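Local coordinates for protein GDNF family receptor alpha-3 (Homo sapiens, PDB 2GH0) that serves as a cell-surface receptor for the neurotrophic factor artemin, whose binding leads to autophosphorylation and activation of the RET receptor, at residues Cys131-Tyr142 against Cys190-Lys198. Residues are numbered along the deposited sequence; the frame is centred on the assembly and turned at random.
Sequences CATEQSRCLRAY and CLTEAIAAK
Cys131 and Cys190 are joined by a disulfide, SG to SG 2.1 Å with a chi3 of 101°, which ties the loop leading into helix 135-142 to helix 190-198. The two helical segments then pass nearly at right angles, at -98°, with their axes 9.3 Å apart. A second disulfide lies against the first: Cys138, bonded to Cys122, brings its SG within 3.8 Å of Cys190 SG, and compact, apolar sulfur suits so confined a spot. The tight part continues along the buried side. Ala194, whose small methyl lets the helices come close, receives Leu139 CD2 at 3.6 Å from its CB, while the same branch reaches Ile195 CG1. In Tyr142, CG anti to the backbone N (chi1 177°) directs the ring to Leu191; the two side chains cross at about a right angle, with Leu191 CD2 3.8 Å from Tyr142 CD1. A broad ring and a branched apolar chain fit this buried place, where Val162 of strand 162-164 touches both.

The other side is looser and partly exposed. Gln135 rests CB and CG on the Ala194 methyl; its amide lies over the Ala194 backbone, and OE1 also meets Ala197 CB. A water donates to both Gln135 OE1 (3.0 Å) and Ala194 O (2.7 Å), bridging the helices. Lys198, bent at chi2 and chi3, lays CB, CG and CE against Leu139 CD1, a long aliphatic chain with a polar end suiting this margin.

In the later GDNF/GAS1 domain of this receptor fragment, the chemistry implies a crossing fixed covalently at one end and packed by apolar side chains beyond it, the polar link on the open side made through water, not directly.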
loop_
_atom_site.group_PDB
_atom_site.type_symbol
_atom_site.label_atom_id
_atom_site.label_comp_id
_atom_site.label_asym_id
_atom_site.label_seq_id
_atom_site.Cartn_x
_atom_site.Cartn_y
_atom_site.Cartn_z
ATOM N N CYS C 131 -35.044 -7.002 50.931
ATOM C CA CYS C 131 -33.598 -6.784 51.024
ATOM C C CYS C 131 -33.304 -5.724 52.102
ATOM O O CYS C 131 -34.109 -4.804 52.327
ATOM C CB CYS C 131 -33.033 -6.308 49.657
ATOM S SG CYS C 131 -33.159 -7.643 48.365
ATOM N N ALA C 132 -32.099 -5.772 52.671
ATOM C CA ALA C 132 -31.786 -4.832 53.727
ATOM C C ALA C 132 -31.791 -3.356 53.241
ATOM O O ALA C 132 -32.073 -2.452 54.025
ATOM C CB ALA C 132 -30.428 -5.199 54.402
ATOM N N THR C 133 -31.493 -3.099 51.962
ATOM C CA THR C 133 -31.609 -1.737 51.384
ATOM C C THR C 133 -32.711 -1.680 50.313
ATOM O O THR C 133 -33.852 -1.318 50.626
ATOM C CB THR C 133 -30.248 -1.194 50.847
ATOM O OG1 THR C 133 -29.677 -2.152 49.948
ATOM C CG2 THR C 133 -29.294 -1.057 52.009
ATOM N N GLU C 134 -32.379 -2.083 49.087
ATOM C CA GLU C 134 -33.333 -2.101 47.938
ATOM C C GLU C 134 -32.798 -3.153 46.984
ATOM O O GLU C 134 -31.564 -3.392 46.938
ATOM C CB GLU C 134 -33.331 -0.713 47.184
ATOM C CG GLU C 134 -34.474 0.235 47.532
ATOM C CD GLU C 134 -34.239 1.669 46.981
ATOM O OE1 GLU C 134 -33.210 1.840 46.295
ATOM O OE2 GLU C 134 -35.048 2.633 47.291
ATOM N N GLN C 135 -33.667 -3.756 46.163
ATOM C CA GLN C 135 -33.172 -4.796 45.221
ATOM C C GLN C 135 -32.062 -4.274 44.288
ATOM O O GLN C 135 -31.181 -5.028 43.983
ATOM C CB GLN C 135 -34.310 -5.360 44.351
ATOM C CG GLN C 135 -35.429 -6.032 45.164
ATOM C CD GLN C 135 -36.512 -6.572 44.257
ATOM O OE1 GLN C 135 -36.668 -6.134 43.092
ATOM N NE2 GLN C 135 -37.267 -7.514 44.765
ATOM N N SER C 136 -32.131 -3.032 43.793
ATOM C CA SER C 136 -31.149 -2.589 42.766
ATOM C C SER C 136 -29.743 -2.529 43.405
ATOM O O SER C 136 -28.732 -2.761 42.723
ATOM C CB SER C 136 -31.470 -1.176 42.186
ATOM O OG SER C 136 -31.627 -0.236 43.234
ATOM N N ARG C 137 -29.687 -2.129 44.664
ATOM C CA ARG C 137 -28.398 -2.112 45.400
ATOM C C ARG C 137 -27.826 -3.533 45.641
ATOM O O ARG C 137 -26.582 -3.760 45.583
ATOM C CB ARG C 137 -28.574 -1.382 46.725
ATOM C CG ARG C 137 -28.949 0.100 46.570
ATOM C CD ARG C 137 -28.696 0.782 47.914
ATOM N NE ARG C 137 -29.017 2.205 47.977
ATOM C CZ ARG C 137 -28.251 3.184 47.481
ATOM N NH1 ARG C 137 -27.108 2.914 46.830
ATOM N NH2 ARG C 137 -28.635 4.448 47.616
ATOM N N CYS C 138 -28.724 -4.494 45.919
ATOM C CA CYS C 138 -28.351 -5.898 46.012
ATOM C C CYS C 138 -27.812 -6.451 44.695
ATOM O O CYS C 138 -26.778 -7.108 44.705
ATOM C CB CYS C 138 -29.512 -6.782 46.536
ATOM S SG CYS C 138 -29.175 -8.561 46.392
ATOM N N LEU C 139 -28.454 -6.138 43.569
ATOM C CA LEU C 139 -27.967 -6.668 42.290
ATOM C C LEU C 139 -26.591 -6.136 41.956
ATOM O O LEU C 139 -25.719 -6.877 41.486
ATOM C CB LEU C 139 -28.942 -6.318 41.150
ATOM C CG LEU C 139 -30.235 -7.181 41.222
ATOM C CD1 LEU C 139 -31.075 -6.874 39.937
ATOM C CD2 LEU C 139 -30.156 -8.764 41.468
ATOM N N ARG C 140 -26.387 -4.855 42.251
ATOM C CA ARG C 140 -25.096 -4.205 41.929
ATOM C C ARG C 140 -23.993 -4.809 42.786
ATOM O O ARG C 140 -22.868 -5.008 42.316
ATOM C CB ARG C 140 -25.236 -2.689 42.108
ATOM C CG ARG C 140 -23.918 -1.912 42.150
ATOM C CD ARG C 140 -24.114 -0.518 42.686
ATOM N NE ARG C 140 -24.949 0.330 41.845
ATOM C CZ ARG C 140 -26.168 0.766 42.169
ATOM N NH1 ARG C 140 -26.723 0.470 43.341
ATOM N NH2 ARG C 140 -26.830 1.550 41.321
ATOM N N ALA C 141 -24.302 -5.129 44.037
ATOM C CA ALA C 141 -23.319 -5.754 44.957
ATOM C C ALA C 141 -23.025 -7.222 44.606
ATOM O O ALA C 141 -21.886 -7.697 44.686
ATOM C CB ALA C 141 -23.828 -5.674 46.386
ATOM N N TYR C 142 -24.062 -7.941 44.206
ATOM C CA TYR C 142 -23.909 -9.305 43.656
ATOM C C TYR C 142 -23.014 -9.310 42.417
ATOM O O TYR C 142 -22.009 -10.039 42.383
ATOM C CB TYR C 142 -25.282 -9.890 43.316
ATOM C CG TYR C 142 -25.193 -11.282 42.679
ATOM C CD1 TYR C 142 -24.951 -12.420 43.446
ATOM C CD2 TYR C 142 -25.345 -11.441 41.304
ATOM C CE1 TYR C 142 -24.878 -13.699 42.847
ATOM C CE2 TYR C 142 -25.265 -12.730 40.694
ATOM C CZ TYR C 142 -25.000 -13.842 41.496
ATOM O OH TYR C 142 -24.868 -15.052 40.801
ATOM N N CYS C 190 -33.814 -12.713 49.302
ATOM C CA CYS C 190 -33.655 -11.306 48.850
ATOM C C CYS C 190 -33.020 -11.344 47.450
ATOM O O CYS C 190 -33.492 -10.696 46.485
ATOM C CB CYS C 190 -32.773 -10.501 49.868
ATOM S SG CYS C 190 -31.835 -9.104 49.025
ATOM N N LEU C 191 -31.934 -12.119 47.335
ATOM C CA LEU C 191 -31.208 -12.218 46.091
ATOM C C LEU C 191 -32.064 -12.885 45.017
ATOM O O LEU C 191 -32.129 -12.452 43.866
ATOM C CB LEU C 191 -29.884 -12.976 46.313
ATOM C CG LEU C 191 -29.103 -13.250 44.996
ATOM C CD1 LEU C 191 -28.656 -11.904 44.486
ATOM C CD2 LEU C 191 -27.841 -14.029 45.322
ATOM N N THR C 192 -32.756 -13.961 45.404
ATOM C CA THR C 192 -33.637 -14.634 44.470
ATOM C C THR C 192 -34.742 -13.759 43.931
ATOM O O THR C 192 -35.016 -13.781 42.732
ATOM C CB THR C 192 -34.251 -15.858 45.157
ATOM O OG1 THR C 192 -33.154 -16.715 45.494
ATOM C CG2 THR C 192 -35.171 -16.585 44.198
ATOM N N GLU C 193 -35.378 -12.980 44.800
ATOM C CA GLU C 193 -36.444 -12.126 44.381
ATOM C C GLU C 193 -35.939 -10.958 43.521
ATOM O O GLU C 193 -36.599 -10.584 42.556
ATOM C CB GLU C 193 -37.239 -11.619 45.574
ATOM C CG GLU C 193 -38.184 -12.719 46.135
ATOM C CD GLU C 193 -38.901 -13.552 44.975
ATOM O OE1 GLU C 193 -39.651 -12.961 44.130
ATOM O OE2 GLU C 193 -38.622 -14.770 44.849
ATOM N N ALA C 194 -34.805 -10.389 43.871
ATOM C CA ALA C 194 -34.198 -9.304 43.111
ATOM C C ALA C 194 -33.867 -9.768 41.695
ATOM O O ALA C 194 -34.148 -9.081 40.687
ATOM C CB ALA C 194 -32.900 -8.827 43.839
ATOM N N ILE C 195 -33.241 -10.931 41.593
ATOM C CA ILE C 195 -32.937 -11.523 40.281
ATOM C C ILE C 195 -34.206 -11.821 39.474
ATOM O O ILE C 195 -34.303 -11.498 38.286
ATOM C CB ILE C 195 -31.975 -12.832 40.392
ATOM C CG1 ILE C 195 -30.549 -12.374 40.818
ATOM C CG2 ILE C 195 -31.938 -13.546 39.052
ATOM C CD1 ILE C 195 -29.570 -13.599 41.075
ATOM N N ALA C 196 -35.150 -12.484 40.100
ATOM C CA ALA C 196 -36.427 -12.839 39.435
ATOM C C ALA C 196 -37.160 -11.625 38.870
ATOM O O ALA C 196 -37.669 -11.636 37.720
ATOM C CB ALA C 196 -37.314 -13.537 40.426
ATOM N N ALA C 197 -37.233 -10.560 39.673
ATOM C CA ALA C 197 -37.952 -9.331 39.204
ATOM C C ALA C 197 -37.249 -8.719 37.971
ATOM O O ALA C 197 -37.893 -8.241 37.036
ATOM C CB ALA C 197 -38.044 -8.285 40.354
ATOM N N LYS C 198 -35.917 -8.705 38.019
ATOM C CA LYS C 198 -35.122 -8.132 36.934
ATOM C C LYS C 198 -35.309 -8.979 35.715
ATOM O O LYS C 198 -35.451 -8.461 34.613
ATOM C CB LYS C 198 -33.624 -8.143 37.326
ATOM C CG LYS C 198 -32.686 -7.353 36.330
ATOM C CD LYS C 198 -33.244 -5.930 36.026
ATOM C CE LYS C 198 -33.150 -4.978 37.195
ATOM N NZ LYS C 198 -33.618 -3.561 36.711
HETATM O O HOH W 1 -34.684 -6.478 40.866
#